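Local coordinates for protein transmembrane beta-barrels (Synthetic construct, PDB 6X9Z) that folds as a de novo designed eight-stranded transmembrane beta-barrel, probably inserting into lipid membranes, with no biological function assigned, at residues P34-D39 with G56-K61; S63-P68 with L91-P96; L100-G105 with V114-A119. All coordinates share one frame; numbering follows the deposited sequence. Where two conformers were deposited one is given.

Contact 1 (P34-D39 with G56-K61); sequences PYLFLD and GGVSYK
Phe-37 and Gly-57 form the hydrogen-bonded pair between 34-39 and 56-61, whose strand axes run antiparallel at 144° and approach to 4.9 Å. Phe-37 N reaches Gly-57 O at 3.1 Å and Gly-57 N returns to Phe-37 O at 3.2 Å; Ser-59 N adds a third, shorter bond, to Tyr-35 O, at 2.7 Å. Leu-36/Val-58 and Leu-38/Gly-56 are non-hydrogen-bonded pairs. This is the open end of the antiparallel hairpin of strands 36-45 and 49-59 in the closed barrel. Apolar side chains of Leu-36, Leu-38 and Val-58 lie on its surface, consistent with lipid facing, whereas Phe-37 is buried on the inner face. With chi1 64° setting its CG between backbone N and carbonyl carbon, the Phe-37 ring lies across Gly-57, whose N sits 3.8 Å above the ring centre. CE2 of Phe-37 also meets Ser-59 CB at 3.6 Å. An alanine here would remove the ring and would probably leave Gly-57 and Ser-59 CB without their apolar cover. On the surface, Leu-36 CD2 touches Val-58 CG2 at 3.9 Å. Beyond the paired strands, in the flanking loops, Tyr-60 CB meets the Tyr-35 ring edge at CD2, 3.7 Å away.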
loop_
_atom_site.group_PDB
_atom_site.type_symbol
_atom_site.label_atom_id
_atom_site.label_comp_id
_atom_site.label_asym_id
_atom_site.label_seq_id
_atom_site.Cartn_x
_atom_site.Cartn_y
_atom_site.Cartn_z
ATOM N N PRO A 34 -15.417 -6.935 -5.792
ATOM C CA PRO A 34 -14.485 -7.905 -6.399
ATOM C C PRO A 34 -13.170 -7.322 -6.889
ATOM O O PRO A 34 -12.166 -8.047 -6.910
ATOM C CB PRO A 34 -15.306 -8.483 -7.557
ATOM C CG PRO A 34 -16.677 -8.499 -7.023
ATOM C CD PRO A 34 -16.808 -7.225 -6.197
ATOM N N TYR A 35 -13.124 -6.048 -7.276
ATOM C CA TYR A 35 -11.904 -5.483 -7.836
ATOM C C TYR A 35 -11.446 -4.183 -7.188
ATOM O O TYR A 35 -10.281 -3.815 -7.370
ATOM C CB TYR A 35 -12.063 -5.266 -9.352
ATOM C CG TYR A 35 -12.350 -6.553 -10.111
ATOM C CD1 TYR A 35 -13.564 -6.751 -10.761
ATOM C CD2 TYR A 35 -11.411 -7.576 -10.156
ATOM C CE1 TYR A 35 -13.829 -7.932 -11.446
ATOM C CE2 TYR A 35 -11.665 -8.754 -10.838
ATOM C CZ TYR A 35 -12.874 -8.928 -11.479
ATOM O OH TYR A 35 -13.122 -10.100 -12.155
ATOM N N LEU A 36 -12.289 -3.495 -6.424
ATOM C CA LEU A 36 -11.899 -2.243 -5.791
ATOM C C LEU A 36 -11.559 -2.464 -4.322
ATOM O O LEU A 36 -12.037 -3.405 -3.685
ATOM C CB LEU A 36 -13.008 -1.192 -5.910
ATOM C CG LEU A 36 -13.431 -0.841 -7.339
ATOM C CD1 LEU A 36 -14.487 0.253 -7.351
ATOM C CD2 LEU A 36 -12.225 -0.445 -8.173
ATOM N N PHE A 37 -10.714 -1.587 -3.789
ATOM C CA PHE A 37 -10.362 -1.657 -2.382
ATOM C C PHE A 37 -10.052 -0.259 -1.872
ATOM O O PHE A 37 -9.673 0.628 -2.641
ATOM C CB PHE A 37 -9.170 -2.595 -2.131
ATOM C CG PHE A 37 -7.881 -2.145 -2.771
ATOM C CD1 PHE A 37 -6.944 -1.429 -2.042
ATOM C CD2 PHE A 37 -7.596 -2.460 -4.091
ATOM C CE1 PHE A 37 -5.758 -1.023 -2.624
ATOM C CE2 PHE A 37 -6.413 -2.050 -4.678
ATOM C CZ PHE A 37 -5.492 -1.338 -3.942
ATOM N N LEU A 38 -10.244 -0.073 -0.572
ATOM C CA LEU A 38 -9.845 1.140 0.118
ATOM C C LEU A 38 -8.526 0.893 0.829
ATOM O O LEU A 38 -8.204 -0.236 1.207
ATOM C CB LEU A 38 -10.915 1.588 1.117
ATOM C CG LEU A 38 -12.268 1.909 0.476
ATOM C CD1 LEU A 38 -13.325 2.227 1.528
ATOM C CD2 LEU A 38 -12.132 3.055 -0.515
ATOM N N ASP A 39 -7.752 1.963 0.984
ATOM C CA ASP A 39 -6.451 1.895 1.630
ATOM C C ASP A 39 -6.337 3.077 2.575
ATOM O O ASP A 39 -6.572 4.220 2.176
ATOM C CB ASP A 39 -5.318 1.910 0.597
ATOM C CG ASP A 39 -3.985 1.482 1.178
ATOM O OD1 ASP A 39 -3.707 1.795 2.356
ATOM O OD2 ASP A 39 -3.204 0.828 0.453
ATOM N N GLY A 56 -7.235 4.375 -2.630
ATOM C CA GLY A 56 -7.635 3.035 -3.008
ATOM C C GLY A 56 -7.241 2.764 -4.440
ATOM O O GLY A 56 -6.547 3.561 -5.075
ATOM N N GLY A 57 -7.694 1.628 -4.950
ATOM C CA GLY A 57 -7.396 1.296 -6.327
ATOM C C GLY A 57 -8.094 0.034 -6.772
ATOM O O GLY A 57 -9.108 -0.372 -6.201
ATOM N N VAL A 58 -7.535 -0.572 -7.815
ATOM C CA VAL A 58 -8.071 -1.788 -8.407
ATOM C C VAL A 58 -7.105 -2.929 -8.126
ATOM O O VAL A 58 -5.885 -2.736 -8.073
ATOM C CB VAL A 58 -8.305 -1.619 -9.923
ATOM C CG1 VAL A 58 -9.175 -2.747 -10.461
ATOM C CG2 VAL A 58 -8.935 -0.272 -10.206
ATOM N N SER A 59 -7.657 -4.125 -7.930
ATOM C CA SER A 59 -6.835 -5.296 -7.667
ATOM C C SER A 59 -7.602 -6.550 -8.062
ATOM O O SER A 59 -8.826 -6.598 -7.938
ATOM C CB SER A 59 -6.426 -5.368 -6.193
ATOM O OG SER A 59 -5.542 -6.452 -5.963
ATOM N N TYR A 60 -6.869 -7.549 -8.543
ATOM C CA TYR A 60 -7.423 -8.858 -8.854
ATOM C C TYR A 60 -6.335 -9.892 -8.617
ATOM O O TYR A 60 -5.172 -9.555 -8.382
ATOM C CB TYR A 60 -7.945 -8.938 -10.295
ATOM C CG TYR A 60 -6.872 -9.067 -11.362
ATOM C CD1 TYR A 60 -6.743 -10.237 -12.110
ATOM C CD2 TYR A 60 -5.996 -8.021 -11.626
ATOM C CE1 TYR A 60 -5.770 -10.360 -13.094
ATOM C CE2 TYR A 60 -5.021 -8.135 -12.606
ATOM C CZ TYR A 60 -4.914 -9.302 -13.338
ATOM O OH TYR A 60 -3.942 -9.407 -14.311
ATOM N N LYS A 61 -6.724 -11.160 -8.681
ATOM C CA LYS A 61 -5.818 -12.273 -8.426
ATOM C C LYS A 61 -5.518 -12.979 -9.742
ATOM O O LYS A 61 -6.428 -13.490 -10.402
ATOM C CB LYS A 61 -6.420 -13.231 -7.405
ATOM C CG LYS A 61 -6.656 -12.603 -6.046
ATOM C CD LYS A 61 -7.283 -13.588 -5.071
ATOM C CE LYS A 61 -7.571 -12.912 -3.739
ATOM N NZ LYS A 61 -8.313 -13.785 -2.796
#

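Contact 2 (S63-P68 with L91-P96); sequences SPDLEP and LYRVSP
Glu-67 and Leu-91 form the hydrogen-bonded pair at the open end of an antiparallel beta hairpin, strands 66-77 and 82-93, within the barrel wall; the strand axes stand 164° apart. Among the backbone bonds, Glu-67 N to Leu-91 O and Leu-91 N to Glu-67 O are both 2.9 Å. Arg-93 N adds a third bond, to Asp-65 O, carrying the pairing beyond the strand start at Leu-66. Apolar contact is made on the surface by Leu-66 and Tyr-92, a non-hydrogen-bonded pair whose side chains lie side by side, pointing the same way; Leu-66 CD1 meets Tyr-92 CE2 at 3.6 Å. On the face opposite Leu-66 and Tyr-92, Glu-67 and Leu-91 lie side by side, and Glu-67 OE2 has a weak hydrogen bond to Ser-59 OG. The charged contact lies just beyond the strand ends, at the same open end of the hairpin. The bends of the Arg-93 chain at chi2 (-97°) and chi3 bring the guanidinium to where Pro-64 O lies over one of its faces. Carboxylate and guanidinium planes are 72° apart, and the salt bridge runs from Asp-65 OD2 to Arg-93 NH2 at 2.7 Å, the oxygen lying at the guanidinium edge.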
loop_
_atom_site.group_PDB
_atom_site.type_symbol
_atom_site.label_atom_id
_atom_site.label_comp_id
_atom_site.label_asym_id
_atom_site.label_seq_id
_atom_site.Cartn_x
_atom_site.Cartn_y
_atom_site.Cartn_z
ATOM N N SER A 63 -3.501 -15.564 -9.733
ATOM C CA SER A 63 -3.371 -16.944 -9.288
ATOM C C SER A 63 -3.502 -16.952 -7.774
ATOM O O SER A 63 -3.500 -15.890 -7.137
ATOM C CB SER A 63 -2.027 -17.545 -9.729
ATOM O OG SER A 63 -0.948 -16.781 -9.221
ATOM N N PRO A 64 -3.644 -18.135 -7.161
ATOM C CA PRO A 64 -3.629 -18.179 -5.687
ATOM C C PRO A 64 -2.336 -17.658 -5.072
ATOM O O PRO A 64 -2.289 -17.479 -3.849
ATOM C CB PRO A 64 -3.828 -19.666 -5.378
ATOM C CG PRO A 64 -4.611 -20.174 -6.522
ATOM C CD PRO A 64 -4.112 -19.414 -7.727
ATOM N N ASP A 65 -1.293 -17.404 -5.870
ATOM C CA ASP A 65 -0.022 -16.911 -5.356
ATOM C C ASP A 65 0.233 -15.438 -5.632
ATOM O O ASP A 65 1.048 -14.832 -4.930
ATOM C CB ASP A 65 1.154 -17.698 -5.953
ATOM C CG ASP A 65 0.907 -19.189 -5.986
ATOM O OD1 ASP A 65 0.283 -19.660 -6.958
ATOM O OD2 ASP A 65 1.345 -19.885 -5.048
ATOM N N LEU A 66 -0.406 -14.858 -6.645
ATOM C CA LEU A 66 -0.099 -13.503 -7.083
ATOM C C LEU A 66 -1.373 -12.675 -7.134
ATOM O O LEU A 66 -2.386 -13.116 -7.688
ATOM C CB LEU A 66 0.588 -13.515 -8.451
ATOM C CG LEU A 66 0.825 -12.175 -9.145
ATOM C CD1 LEU A 66 1.710 -11.269 -8.306
ATOM C CD2 LEU A 66 1.443 -12.402 -10.509
ATOM N N GLU A 67 -1.314 -11.476 -6.553
ATOM C CA GLU A 67 -2.441 -10.547 -6.524
ATOM C C GLU A 67 -1.937 -9.152 -6.863
ATOM O O GLU A 67 -1.533 -8.387 -5.978
ATOM C CB GLU A 67 -3.143 -10.560 -5.165
ATOM C CG GLU A 67 -4.291 -9.564 -5.081
ATOM C CD GLU A 67 -5.080 -9.658 -3.792
ATOM O OE1 GLU A 67 -4.684 -10.423 -2.888
ATOM O OE2 GLU A 67 -6.109 -8.961 -3.682
ATOM N N PRO A 68 -1.940 -8.788 -8.142
ATOM C CA PRO A 68 -1.487 -7.450 -8.530
ATOM C C PRO A 68 -2.490 -6.387 -8.108
ATOM O O PRO A 68 -3.676 -6.654 -7.912
ATOM C CB PRO A 68 -1.387 -7.534 -10.058
ATOM C CG PRO A 68 -1.460 -9.006 -10.391
ATOM C CD PRO A 68 -2.271 -9.623 -9.307
ATOM N N LEU A 91 0.827 -8.557 -4.251
ATOM C CA LEU A 91 0.927 -9.366 -3.045
ATOM C C LEU A 91 1.236 -10.802 -3.438
ATOM O O LEU A 91 0.549 -11.379 -4.287
ATOM C CB LEU A 91 -0.368 -9.307 -2.235
ATOM C CG LEU A 91 -0.748 -7.929 -1.708
ATOM C CD1 LEU A 91 -2.111 -7.978 -1.053
ATOM C CD2 LEU A 91 0.297 -7.461 -0.725
ATOM N N TYR A 92 2.264 -11.366 -2.824
ATOM C CA TYR A 92 2.691 -12.739 -3.071
ATOM C C TYR A 92 2.317 -13.564 -1.843
ATOM O O TYR A 92 2.985 -13.488 -0.810
ATOM C CB TYR A 92 4.187 -12.791 -3.362
ATOM C CG TYR A 92 4.579 -12.009 -4.596
ATOM C CD1 TYR A 92 4.896 -10.657 -4.522
ATOM C CD2 TYR A 92 4.614 -12.622 -5.839
ATOM C CE1 TYR A 92 5.249 -9.945 -5.655
ATOM C CE2 TYR A 92 4.961 -11.922 -6.974
ATOM C CZ TYR A 92 5.278 -10.586 -6.879
ATOM O OH TYR A 92 5.620 -9.897 -8.020
ATOM N N ARG A 93 1.244 -14.344 -1.958
ATOM C CA ARG A 93 0.796 -15.169 -0.843
ATOM C C ARG A 93 1.868 -16.180 -0.462
ATOM O O ARG A 93 2.402 -16.894 -1.316
ATOM C CB ARG A 93 -0.508 -15.879 -1.213
ATOM C CG ARG A 93 -0.767 -17.208 -0.506
ATOM C CD ARG A 93 -0.342 -18.383 -1.382
ATOM N NE ARG A 93 -1.191 -19.557 -1.220
ATOM C CZ ARG A 93 -1.104 -20.643 -1.980
ATOM N NH1 ARG A 93 -1.918 -21.670 -1.772
ATOM N NH2 ARG A 93 -0.202 -20.701 -2.952
ATOM N N VAL A 94 2.196 -16.228 0.827
ATOM C CA VAL A 94 3.100 -17.245 1.354
ATOM C C VAL A 94 2.438 -18.142 2.384
ATOM O O VAL A 94 2.984 -19.211 2.694
ATOM C CB VAL A 94 4.383 -16.620 1.940
ATOM C CG1 VAL A 94 5.226 -16.017 0.829
ATOM C CG2 VAL A 94 4.045 -15.578 2.991
ATOM N N SER A 95 1.289 -17.752 2.922
ATOM C CA SER A 95 0.502 -18.616 3.789
ATOM C C SER A 95 -0.947 -18.174 3.687
ATOM O O SER A 95 -1.245 -17.144 3.070
ATOM C CB SER A 95 0.993 -18.548 5.242
ATOM O OG SER A 95 0.389 -17.462 5.921
ATOM N N PRO A 96 -1.878 -18.945 4.251
ATOM C CA PRO A 96 -3.264 -18.460 4.330
ATOM C C PRO A 96 -3.397 -17.194 5.147
ATOM O O PRO A 96 -4.397 -16.476 5.008
ATOM C CB PRO A 96 -4.002 -19.634 4.982
ATOM C CG PRO A 96 -3.215 -20.824 4.565
ATOM C CD PRO A 96 -1.784 -20.376 4.592
#

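Contact 3 (L100-G105 with V114-A119); sequences LMVEYG and VAIGIA
Met-101 pairs with Gly-117, and Glu-103 with Ala-115, through four backbone hydrogen bonds that join 100-105 to 114-119 in an antiparallel ladder. The bond from Met-101 N to Gly-117 O is 2.7 Å long, and the two of the other pair, Glu-103 N to Ala-115 O and Ala-115 N to Glu-103 O, are both 2.9 Å. Met-101 can be followed outward from the backbone. Its CB rests 3.5 Å from Gly-117 O, beside a residue with no side chain of its own. CG stands opposite the backbone N (chi1 180°), and the two further torsions are also extended, which carries SD and CE away from 114-119 into the barrel interior; Tyr-11 and Val-13 touch this buried side chain. Glu-103 extends inward in the same manner, and its OE1 is hydrogen-bonded to Tyr-69 OH. The outer face carries apolar pairs: Val-102 CG1 meets Ile-116 CG2 at 4.0 Å, and the Tyr-104 ring presents its edge at CD2 to Val-114 CG2, also at 4.0 Å, with the side chains crossing at about a right angle. The hairpin borders the barrel's closure: strand 98-106 is bonded to strand 82-93 on one flank, through Val-102 and Ala-90 among others, while strand 112-121 meets strand 8-17 on the other, where Val-114 is backbone hydrogen-bonded to Tyr-16.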
loop_
_atom_site.group_PDB
_atom_site.type_symbol
_atom_site.label_atom_id
_atom_site.label_comp_id
_atom_site.label_asym_id
_atom_site.label_seq_id
_atom_site.Cartn_x
_atom_site.Cartn_y
_atom_site.Cartn_z
ATOM N N LEU A 100 3.688 -11.554 1.068
ATOM C CA LEU A 100 4.768 -10.605 0.857
ATOM C C LEU A 100 4.298 -9.515 -0.089
ATOM O O LEU A 100 3.599 -9.781 -1.071
ATOM C CB LEU A 100 6.003 -11.297 0.288
ATOM C CG LEU A 100 6.429 -12.519 1.098
ATOM C CD1 LEU A 100 7.616 -13.179 0.443
ATOM C CD2 LEU A 100 6.732 -12.123 2.535
ATOM N N MET A 101 4.685 -8.283 0.216
ATOM C CA MET A 101 4.179 -7.111 -0.478
ATOM C C MET A 101 5.347 -6.348 -1.073
ATOM O O MET A 101 6.329 -6.068 -0.380
ATOM C CB MET A 101 3.385 -6.226 0.480
ATOM C CG MET A 101 2.810 -4.970 -0.135
ATOM S SD MET A 101 1.902 -4.070 1.132
ATOM C CE MET A 101 1.290 -2.675 0.200
ATOM N N VAL A 102 5.249 -6.036 -2.357
ATOM C CA VAL A 102 6.206 -5.178 -3.039
ATOM C C VAL A 102 5.413 -4.167 -3.850
ATOM O O VAL A 102 4.378 -4.499 -4.441
ATOM C CB VAL A 102 7.174 -5.974 -3.937
ATOM C CG1 VAL A 102 7.954 -6.980 -3.106
ATOM C CG2 VAL A 102 6.425 -6.673 -5.059
ATOM N N GLU A 103 5.886 -2.929 -3.856
ATOM C CA GLU A 103 5.124 -1.848 -4.454
ATOM C C GLU A 103 6.077 -0.801 -4.997
ATOM O O GLU A 103 6.954 -0.322 -4.275
ATOM C CB GLU A 103 4.180 -1.219 -3.430
ATOM C CG GLU A 103 3.508 0.039 -3.914
ATOM C CD GLU A 103 2.472 0.533 -2.943
ATOM O OE1 GLU A 103 1.825 -0.316 -2.290
ATOM O OE2 GLU A 103 2.309 1.765 -2.827
ATOM N N TYR A 104 5.900 -0.461 -6.266
ATOM C CA TYR A 104 6.534 0.706 -6.855
ATOM C C TYR A 104 5.529 1.847 -6.843
ATOM O O TYR A 104 4.383 1.675 -7.274
ATOM C CB TYR A 104 7.005 0.415 -8.278
ATOM C CG TYR A 104 7.504 1.636 -9.003
ATOM C CD1 TYR A 104 6.755 2.217 -10.018
ATOM C CD2 TYR A 104 8.719 2.215 -8.668
ATOM C CE1 TYR A 104 7.207 3.336 -10.684
ATOM C CE2 TYR A 104 9.179 3.336 -9.325
ATOM C CZ TYR A 104 8.421 3.893 -10.331
ATOM O OH TYR A 104 8.877 5.008 -10.991
ATOM N N GLY A 105 5.948 3.003 -6.334
ATOM C CA GLY A 105 5.047 4.125 -6.193
ATOM C C GLY A 105 5.718 5.423 -6.594
ATOM O O GLY A 105 6.942 5.561 -6.547
ATOM N N VAL A 114 10.297 2.639 -3.889
ATOM C CA VAL A 114 10.111 1.196 -3.867
ATOM C C VAL A 114 9.905 0.796 -2.417
ATOM O O VAL A 114 10.695 1.176 -1.546
ATOM C CB VAL A 114 11.305 0.456 -4.491
ATOM C CG1 VAL A 114 11.198 -1.040 -4.249
ATOM C CG2 VAL A 114 11.375 0.753 -5.983
ATOM N N ALA A 115 8.830 0.059 -2.154
ATOM C CA ALA A 115 8.485 -0.361 -0.808
ATOM C C ALA A 115 8.285 -1.868 -0.772
ATOM O O ALA A 115 7.686 -2.448 -1.685
ATOM C CB ALA A 115 7.223 0.349 -0.307
ATOM N N ILE A 116 8.809 -2.496 0.278
ATOM C CA ILE A 116 8.641 -3.919 0.522
ATOM C C ILE A 116 8.092 -4.093 1.929
ATOM O O ILE A 116 8.342 -3.274 2.820
ATOM C CB ILE A 116 9.958 -4.702 0.349
ATOM C CG1 ILE A 116 11.019 -4.168 1.314
ATOM C CG2 ILE A 116 10.443 -4.622 -1.092
ATOM C CD1 ILE A 116 12.342 -4.894 1.233
ATOM N N GLY A 117 7.333 -5.163 2.122
ATOM C CA GLY A 117 6.713 -5.397 3.409
ATOM C C GLY A 117 5.896 -6.668 3.383
ATOM O O GLY A 117 6.017 -7.489 2.473
ATOM N N ILE A 118 5.067 -6.825 4.413
ATOM C CA ILE A 118 4.194 -7.983 4.536
ATOM C C ILE A 118 2.757 -7.501 4.650
ATOM O O ILE A 118 2.481 -6.351 4.998
ATOM C CB ILE A 118 4.552 -8.869 5.745
ATOM C CG1 ILE A 118 4.360 -8.081 7.040
ATOM C CG2 ILE A 118 5.959 -9.430 5.605
ATOM C CD1 ILE A 118 4.795 -8.812 8.283
ATOM N N ALA A 119 1.834 -8.412 4.358
ATOM C CA ALA A 119 0.407 -8.134 4.430
ATOM C C ALA A 119 -0.263 -9.274 5.179
ATOM O O ALA A 119 -0.253 -10.418 4.709
ATOM C CB ALA A 119 -0.196 -7.960 3.035
#

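How the contacts relate
The three contacts belong to successive hairpins of one closed barrel and follow each other along the chain without overlap. Contacts 1 and 2, with centres 14 Å apart, meet where strand 49-59 adjoins strand 66-77: Ser-59 OG lies 2.7 Å from Pro-68 O, a probable hydrogen bond. Contacts 2 and 3, centres 13 Å apart, join instead through backbone atoms of strands 82-93 and 98-106, Tyr-92 N to Leu-100 O at 2.7 Å, a probable hydrogen bond, and Tyr-92 CE1 packs on Val-102 CG2 at 3.5 Å. Contacts 1 and 3 do not touch; their nearest atoms are about 6 Å apart, and the shared sheet connects them.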